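Local coordinates for protein tyrosinase (PDB 6JU8) that probably oxidises L-tyrosine and L-dopa to L-dopaquinone with molecular oxygen at a dinuclear copper centre, as a member of the tyrosinase family, at residues Leu290-Phe301 and Trp386-Asp397. The protein carries 1 engineered substitution. Numbering follows the deposited sequence.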
ATOM      1  N   LEU A 290       6.784 -26.252  18.159  1.00 10.09           N
ATOM      2  CA  LEU A 290       6.476 -25.618  19.442  1.00 10.87           C
ATOM      3  C   LEU A 290       5.398 -26.382  20.176  1.00 10.54           C
ATOM      4  O   LEU A 290       5.452 -26.563  21.396  1.00 12.19           O
ATOM      5  CB  LEU A 290       6.002 -24.176  19.231  1.00 12.78           C
ATOM      6  CG  LEU A 290       5.618 -23.446  20.534  1.00 13.93           C
ATOM      7  CD1 LEU A 290       6.828 -23.183  21.408  1.00 17.27           C
ATOM      8  CD2 LEU A 290       4.883 -22.150  20.204  1.00 18.43           C
ATOM      9  N   LEU A 291       4.379 -26.807  19.429  1.00 11.61           N
ATOM     10  CA  LEU A 291       3.205 -27.423  20.028  1.00 11.86           C
ATOM     11  C   LEU A 291       3.373 -28.909  20.290  1.00 12.97           C
ATOM     12  O   LEU A 291       2.554 -29.473  21.043  1.00 14.13           O
ATOM     13  CB  LEU A 291       1.986 -27.197  19.106  1.00 11.61           C
ATOM     14  CG  LEU A 291       1.617 -25.737  18.856  1.00 10.91           C
ATOM     15  CD1 LEU A 291       0.463 -25.642  17.886  1.00 12.71           C
ATOM     16  CD2 LEU A 291       1.295 -24.996  20.167  1.00 12.59           C
ATOM     17  N   THR A 292       4.382 -29.554  19.692  1.00 13.05           N
ATOM     18  CA  THR A 292       4.464 -31.008  19.775  1.00 14.18           C
ATOM     19  C   THR A 292       5.765 -31.509  20.384  1.00 15.81           C
ATOM     20  O   THR A 292       5.863 -32.718  20.630  1.00 19.80           O
ATOM     21  CB  THR A 292       4.312 -31.651  18.383  1.00 15.10           C
ATOM     22  OG1 THR A 292       5.346 -31.177  17.512  1.00 14.74           O
ATOM     23  CG2 THR A 292       2.958 -31.311  17.780  1.00 16.86           C
ATOM     24  N   THR A 293       6.751 -30.658  20.626  1.00 13.43           N
ATOM     25  CA  THR A 293       8.010 -31.123  21.224  1.00 15.65           C
ATOM     26  C   THR A 293       7.777 -31.504  22.673  1.00 14.46           C
ATOM     27  O   THR A 293       7.334 -30.688  23.475  1.00 15.76           O
ATOM     28  CB  THR A 293       9.107 -30.051  21.110  1.00 15.96           C
ATOM     29  OG1 THR A 293       9.443 -29.831  19.730  1.00 16.11           O
ATOM     30  CG2 THR A 293      10.390 -30.494  21.807  1.00 18.59           C
ATOM     31  N   GLY A 294       8.053 -32.744  23.066  1.00 17.92           N
ATOM     32  CA  GLY A 294       7.767 -33.134  24.441  1.00 18.97           C
ATOM     33  C   GLY A 294       8.827 -32.731  25.433  1.00 16.83           C
ATOM     34  O   GLY A 294       9.960 -32.411  25.073  1.00 20.96           O
ATOM     35  N   GLY A 295       8.467 -32.767  26.711  1.00 19.61           N
ATOM     36  CA  GLY A 295       9.404 -32.680  27.805  1.00 22.06           C
ATOM     37  C   GLY A 295       9.879 -31.281  28.121  1.00 19.23           C
ATOM     38  O   GLY A 295      10.887 -31.130  28.816  1.00 21.12           O
ATOM     39  N   LEU A 296       9.133 -30.284  27.650  1.00 14.32           N
ATOM     40  CA  LEU A 296       9.478 -28.899  27.909  1.00 13.58           C
ATOM     41  C   LEU A 296       8.758 -28.329  29.122  1.00 11.96           C
ATOM     42  O   LEU A 296       7.627 -28.719  29.464  1.00 17.30           O
ATOM     43  CB  LEU A 296       9.095 -28.048  26.690  1.00 14.72           C
ATOM     44  CG  LEU A 296       9.710 -28.468  25.357  1.00 15.14           C
ATOM     45  CD1 LEU A 296       9.426 -27.402  24.304  1.00 17.68           C
ATOM     46  CD2 LEU A 296      11.198 -28.735  25.496  1.00 19.49           C
ATOM     47  N   ASN A 297       9.398 -27.391  29.809  1.00 12.60           N
ATOM     48  CA  ASN A 297       8.768 -26.755  30.958  1.00 11.51           C
ATOM     49  C   ASN A 297       8.248 -25.379  30.560  1.00 10.52           C
ATOM     50  O   ASN A 297       8.461 -24.884  29.435  1.00 11.29           O
ATOM     51  CB  ASN A 297       9.719 -26.739  32.161  1.00 13.31           C
ATOM     52  CG  ASN A 297      10.963 -25.905  31.977  1.00 12.03           C
ATOM     53  OD1 ASN A 297      10.932 -24.835  31.378  1.00 13.88           O
ATOM     54  ND2 ASN A 297      12.105 -26.337  32.546  1.00 13.89           N
ATOM     55  N   TRP A 298       7.506 -24.749  31.473  1.00 10.09           N
ATOM     56  CA  TRP A 298       6.907 -23.450  31.239  1.00  9.56           C
ATOM     57  C   TRP A 298       7.965 -22.406  30.905  1.00  9.90           C
ATOM     58  O   TRP A 298       7.793 -21.579  29.990  1.00 10.19           O
ATOM     59  CB  TRP A 298       6.080 -22.961  32.454  1.00 11.52           C
ATOM     60  CG  TRP A 298       5.566 -21.562  32.201  1.00 10.20           C
ATOM     61  CD1 TRP A 298       6.098 -20.399  32.705  1.00  9.64           C
ATOM     62  CD2 TRP A 298       4.470 -21.179  31.371  1.00 10.00           C
ATOM     63  NE1 TRP A 298       5.384 -19.318  32.242  1.00  9.33           N
ATOM     64  CE2 TRP A 298       4.381 -19.776  31.422  1.00 10.11           C
ATOM     65  CE3 TRP A 298       3.547 -21.902  30.592  1.00 10.48           C
ATOM     66  CZ2 TRP A 298       3.404 -19.066  30.721  1.00 10.27           C
ATOM     67  CZ3 TRP A 298       2.583 -21.192  29.894  1.00 10.31           C
ATOM     68  CH2 TRP A 298       2.520 -19.799  29.964  1.00 11.18           C
ATOM     69  N   GLY A 299       9.066 -22.402  31.651  1.00 10.15           N
ATOM     70  CA  GLY A 299      10.112 -21.392  31.441  1.00 10.51           C
ATOM     71  C   GLY A 299      10.617 -21.460  30.006  1.00 10.25           C
ATOM     72  O   GLY A 299      10.803 -20.430  29.325  1.00 12.18           O
ATOM     73  N   GLU A 300      10.910 -22.677  29.534  1.00 10.74           N
ATOM     74  CA  GLU A 300      11.490 -22.878  28.214  1.00 12.80           C
ATOM     75  C   GLU A 300      10.496 -22.539  27.110  1.00 11.57           C
ATOM     76  O   GLU A 300      10.895 -22.075  26.036  1.00 12.17           O
ATOM     77  CB  GLU A 300      11.915 -24.334  28.004  1.00 19.16           C
ATOM     78  CG  GLU A 300      12.919 -24.885  28.977  1.00 25.08           C
ATOM     79  CD  GLU A 300      13.105 -26.378  28.695  1.00 20.86           C
ATOM     80  OE1 GLU A 300      14.203 -26.727  28.247  1.00 23.37           O
ATOM     81  OE2 GLU A 300      12.191 -27.183  28.953  1.00 16.79           O
ATOM     82  N   PHE A 301       9.214 -22.846  27.334  1.00 11.39           N
ATOM     83  CA  PHE A 301       8.166 -22.585  26.339  1.00 10.26           C
ATOM     84  C   PHE A 301       7.922 -21.084  26.209  1.00  9.67           C
ATOM     85  O   PHE A 301       7.751 -20.563  25.107  1.00 10.12           O
ATOM     86  CB  PHE A 301       6.875 -23.283  26.779  1.00 13.21           C
ATOM     87  CG  PHE A 301       5.655 -22.801  26.050  1.00 11.27           C
ATOM     88  CD1 PHE A 301       5.387 -23.241  24.756  1.00 11.88           C
ATOM     89  CD2 PHE A 301       4.796 -21.886  26.645  1.00 12.07           C
ATOM     90  CE1 PHE A 301       4.310 -22.752  24.035  1.00 11.72           C
ATOM     91  CE2 PHE A 301       3.696 -21.426  25.940  1.00 12.47           C
ATOM     92  CZ  PHE A 301       3.456 -21.859  24.651  1.00 12.01           C
ATOM     93  N   TRP A 386      -0.752 -25.183  24.083  1.00  9.56           N
ATOM     94  CA  TRP A 386       0.394 -25.810  24.746  1.00  9.58           C
ATOM     95  C   TRP A 386       0.011 -26.164  26.172  1.00 10.46           C
ATOM     96  O   TRP A 386       0.379 -27.246  26.655  1.00 10.74           O
ATOM     97  CB  TRP A 386       1.607 -24.867  24.689  1.00  8.96           C
ATOM     98  CG  TRP A 386       2.858 -25.506  25.196  1.00  8.83           C
ATOM     99  CD1 TRP A 386       3.753 -26.191  24.406  1.00 10.05           C
ATOM    100  CD2 TRP A 386       3.369 -25.569  26.537  1.00  9.56           C
ATOM    101  NE1 TRP A 386       4.786 -26.649  25.175  1.00 10.62           N
ATOM    102  CE2 TRP A 386       4.579 -26.285  26.493  1.00 10.59           C
ATOM    103  CE3 TRP A 386       2.927 -25.070  27.763  1.00 10.87           C
ATOM    104  CZ2 TRP A 386       5.373 -26.545  27.619  1.00 10.61           C
ATOM    105  CZ3 TRP A 386       3.718 -25.326  28.885  1.00 10.89           C
ATOM    106  CH2 TRP A 386       4.910 -26.043  28.821  1.00 12.02           C
ATOM    107  N   GLN A 387      -0.741 -25.296  26.859  1.00  9.99           N
ATOM    108  CA  GLN A 387      -1.181 -25.635  28.219  1.00 10.63           C
ATOM    109  C   GLN A 387      -2.013 -26.920  28.216  1.00  9.99           C
ATOM    110  O   GLN A 387      -1.866 -27.761  29.095  1.00 11.43           O
ATOM    111  CB  GLN A 387      -2.014 -24.519  28.823  1.00 10.92           C
ATOM    112  CG  GLN A 387      -1.260 -23.247  29.196  1.00 10.92           C
ATOM    113  CD  GLN A 387      -2.262 -22.259  29.767  1.00 10.52           C
ATOM    114  OE1 GLN A 387      -2.675 -21.311  29.088  1.00 11.88           O
ATOM    115  NE2 GLN A 387      -2.712 -22.482  30.997  1.00 11.94           N
ATOM    116  N   THR A 388      -2.883 -27.059  27.234  1.00 10.23           N
ATOM    117  CA  THR A 388      -3.770 -28.221  27.146  1.00 11.96           C
ATOM    118  C   THR A 388      -2.990 -29.523  27.063  1.00 11.89           C
ATOM    119  O   THR A 388      -3.383 -30.508  27.696  1.00 14.19           O
ATOM    120  CB  THR A 388      -4.699 -28.070  25.930  1.00 11.84           C
ATOM    121  OG1 THR A 388      -5.562 -26.922  26.129  1.00 12.49           O
ATOM    122  CG2 THR A 388      -5.595 -29.277  25.755  1.00 13.49           C
ATOM    123  N   VAL A 389      -1.887 -29.518  26.294  1.00 12.13           N
ATOM    124  CA  VAL A 389      -1.138 -30.767  26.140  1.00 12.09           C
ATOM    125  C   VAL A 389       0.085 -30.837  27.050  1.00 11.61           C
ATOM    126  O   VAL A 389       0.837 -31.817  26.977  1.00 14.65           O
ATOM    127  CB  VAL A 389      -0.780 -31.007  24.661  1.00 14.27           C
ATOM    128  CG1 VAL A 389      -2.064 -31.064  23.840  1.00 19.32           C
ATOM    129  CG2 VAL A 389       0.111 -29.912  24.088  1.00 14.75           C
ATOM    130  N   ASN A 390       0.247 -29.872  27.953  1.00 11.78           N
ATOM    131  CA  ASN A 390       1.311 -29.863  28.963  1.00 11.64           C
ATOM    132  C   ASN A 390       0.753 -29.447  30.314  1.00 10.34           C
ATOM    133  O   ASN A 390       1.215 -28.523  30.961  1.00 11.72           O
ATOM    134  CB  ASN A 390       2.449 -28.929  28.551  1.00 12.59           C
ATOM    135  CG  ASN A 390       3.193 -29.427  27.336  1.00 11.79           C
ATOM    136  OD1 ASN A 390       4.077 -30.274  27.418  1.00 13.37           O
ATOM    137  ND2 ASN A 390       2.791 -28.935  26.171  1.00 11.85           N
ATOM    138  N   SER A 391      -0.294 -30.167  30.740  1.00 13.59           N
ATOM    139  CA  SER A 391      -0.919 -29.850  32.015  1.00 14.39           C
ATOM    140  C   SER A 391       0.114 -29.894  33.143  1.00 15.59           C
ATOM    141  O   SER A 391       0.933 -30.815  33.204  1.00 16.50           O
ATOM    142  CB  SER A 391      -2.033 -30.858  32.343  1.00 19.11           C
ATOM    143  OG  SER A 391      -2.670 -30.495  33.555  1.00 29.50           O
ATOM    144  N   GLY A 392       0.026 -28.926  34.039  1.00 14.67           N
ATOM    145  CA  GLY A 392       0.944 -28.914  35.167  1.00 15.09           C
ATOM    146  C   GLY A 392       2.222 -28.133  34.932  1.00 12.79           C
ATOM    147  O   GLY A 392       2.911 -27.822  35.905  1.00 15.85           O
ATOM    148  N   SER A 393       2.506 -27.792  33.673  1.00 11.23           N
ATOM    149  CA  SER A 393       3.693 -26.996  33.366  1.00 12.31           C
ATOM    150  C   SER A 393       3.344 -25.519  33.423  1.00 11.93           C
ATOM    151  O   SER A 393       2.818 -24.970  32.456  1.00 12.87           O
ATOM    152  CB  SER A 393       4.241 -27.350  31.985  1.00 13.31           C
ATOM    153  OG  SER A 393       4.672 -28.708  31.937  1.00 15.62           O
ATOM    154  N   TRP A 394       3.586 -24.875  34.556  1.00 11.11           N
ATOM    155  CA  TRP A 394       3.061 -23.536  34.801  1.00 10.21           C
ATOM    156  C   TRP A 394       3.864 -22.867  35.918  1.00 10.96           C
ATOM    157  O   TRP A 394       3.651 -23.130  37.108  1.00 12.31           O
ATOM    158  CB  TRP A 394       1.598 -23.591  35.228  1.00 11.61           C
ATOM    159  CG  TRP A 394       0.940 -22.249  35.399  1.00 11.87           C
ATOM    160  CD1 TRP A 394       0.696 -21.586  36.566  1.00 13.29           C
ATOM    161  CD2 TRP A 394       0.435 -21.411  34.349  1.00 11.31           C
ATOM    162  NE1 TRP A 394       0.072 -20.388  36.314  1.00 15.33           N
ATOM    163  CE2 TRP A 394      -0.105 -20.249  34.966  1.00 13.36           C
ATOM    164  CE3 TRP A 394       0.380 -21.508  32.955  1.00 11.80           C
ATOM    165  CZ2 TRP A 394      -0.696 -19.205  34.230  1.00 13.62           C
ATOM    166  CZ3 TRP A 394      -0.195 -20.497  32.214  1.00 11.86           C
ATOM    167  CH2 TRP A 394      -0.712 -19.367  32.869  1.00 13.08           C
ATOM    168  N   PHE A 395       4.832 -22.045  35.533  1.00  9.97           N
ATOM    169  CA  PHE A 395       5.596 -21.253  36.479  1.00 11.73           C
ATOM    170  C   PHE A 395       6.198 -22.096  37.599  1.00 12.38           C
ATOM    171  O   PHE A 395       6.340 -21.579  38.718  1.00 14.26           O
ATOM    172  CB  PHE A 395       4.769 -20.087  37.052  1.00 12.30           C
ATOM    173  CG  PHE A 395       4.406 -19.050  36.014  1.00 11.14           C
ATOM    174  CD1 PHE A 395       3.238 -19.146  35.249  1.00 11.12           C
ATOM    175  CD2 PHE A 395       5.241 -17.971  35.760  1.00 11.38           C
ATOM    176  CE1 PHE A 395       2.900 -18.223  34.276  1.00 10.56           C
ATOM    177  CE2 PHE A 395       4.915 -17.027  34.805  1.00 11.15           C
ATOM    178  CZ  PHE A 395       3.749 -17.141  34.041  1.00 10.32           C
ATOM    179  N   ASN A 396       6.604 -23.325  37.319  1.00 12.96           N
ATOM    180  CA  ASN A 396       7.013 -24.227  38.401  1.00 13.06           C
ATOM    181  C   ASN A 396       8.360 -24.865  38.114  1.00 14.19           C
ATOM    182  O   ASN A 396       8.822 -25.674  38.922  1.00 17.41           O
ATOM    183  CB  ASN A 396       5.938 -25.273  38.699  1.00 14.63           C
ATOM    184  CG  ASN A 396       5.639 -26.170  37.520  1.00 14.49           C
ATOM    185  OD1 ASN A 396       5.715 -25.743  36.366  1.00 14.54           O
ATOM    186  ND2 ASN A 396       5.288 -27.425  37.772  1.00 22.12           N
ATOM    187  N   ASP A 397       9.055 -24.492  37.037  1.00 12.99           N
ATOM    188  CA  ASP A 397      10.471 -24.865  36.945  1.00 12.75           C
ATOM    189  C   ASP A 397      11.312 -23.883  37.747  1.00 12.86           C
ATOM    190  O   ASP A 397      10.830 -22.848  38.214  1.00 13.52           O
ATOM    191  CB  ASP A 397      10.921 -24.880  35.477  1.00 13.60           C
ATOM    192  CG  ASP A 397      10.689 -23.513  34.856  1.00 12.55           C
ATOM    193  OD1 ASP A 397       9.568 -23.244  34.372  1.00 12.81           O
ATOM    194  OD2 ASP A 397      11.623 -22.668  34.930  1.00 13.27           O
TER
HETATM  195  O   HOH W   1       5.998 -28.469  23.264  1.00 15.60           O
HETATM  196  O   HOH W   2       3.720 -30.030  23.624  1.00 13.90           O
HETATM  197  O   HOH W   3       6.587 -30.253  26.171  1.00 16.80           O
HETATM  198  O   HOH W   4       5.775 -30.555  29.471  1.00 25.94           O
HETATM  199  O   HOH W   5       7.267 -25.940  34.090  1.00 18.58           O
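F301 lies over one face of the W386 indole in an offset stack with its five-membered ring, planes 13° apart and centroids 3.8 Å apart, while F301 CB sits over the six-membered ring in a CH-pi contact; N390 ND2 lies over the rim of the opposite face. With CG anti to the backbone N (chi1 -173°), W386 reaches across to the loop between helices 283-292 and 298-302. At its edge NE1 donates to a water, 2.9 Å away, that also lies within hydrogen-bonding distance of L290 O and T293 O. N390 ND2 donates to W386 O, which holds the amide against the indole, and further waters link the N390 amide to L291 O, T293 O, L296 N and L296 O. The contact joins the C-terminal end of helix 371-389, which carries H376, a ligand of one copper of the di-copper centre, to this loop. Farther along, W298 enters an aromatic cluster: the edge of W394 meets its face with planes at 51°, and F395 lies obliquely over the same face, W298 NE1 standing 3.3 Å from F395 CZ. That NE1 donates to Y101 O. Around the start of helix 298-302, where N297 and E300 make a capping box, D397 OD1 accepts from G299 N at 2.9 Å, approached from above the carboxylate plane, and also bonds S400 OG.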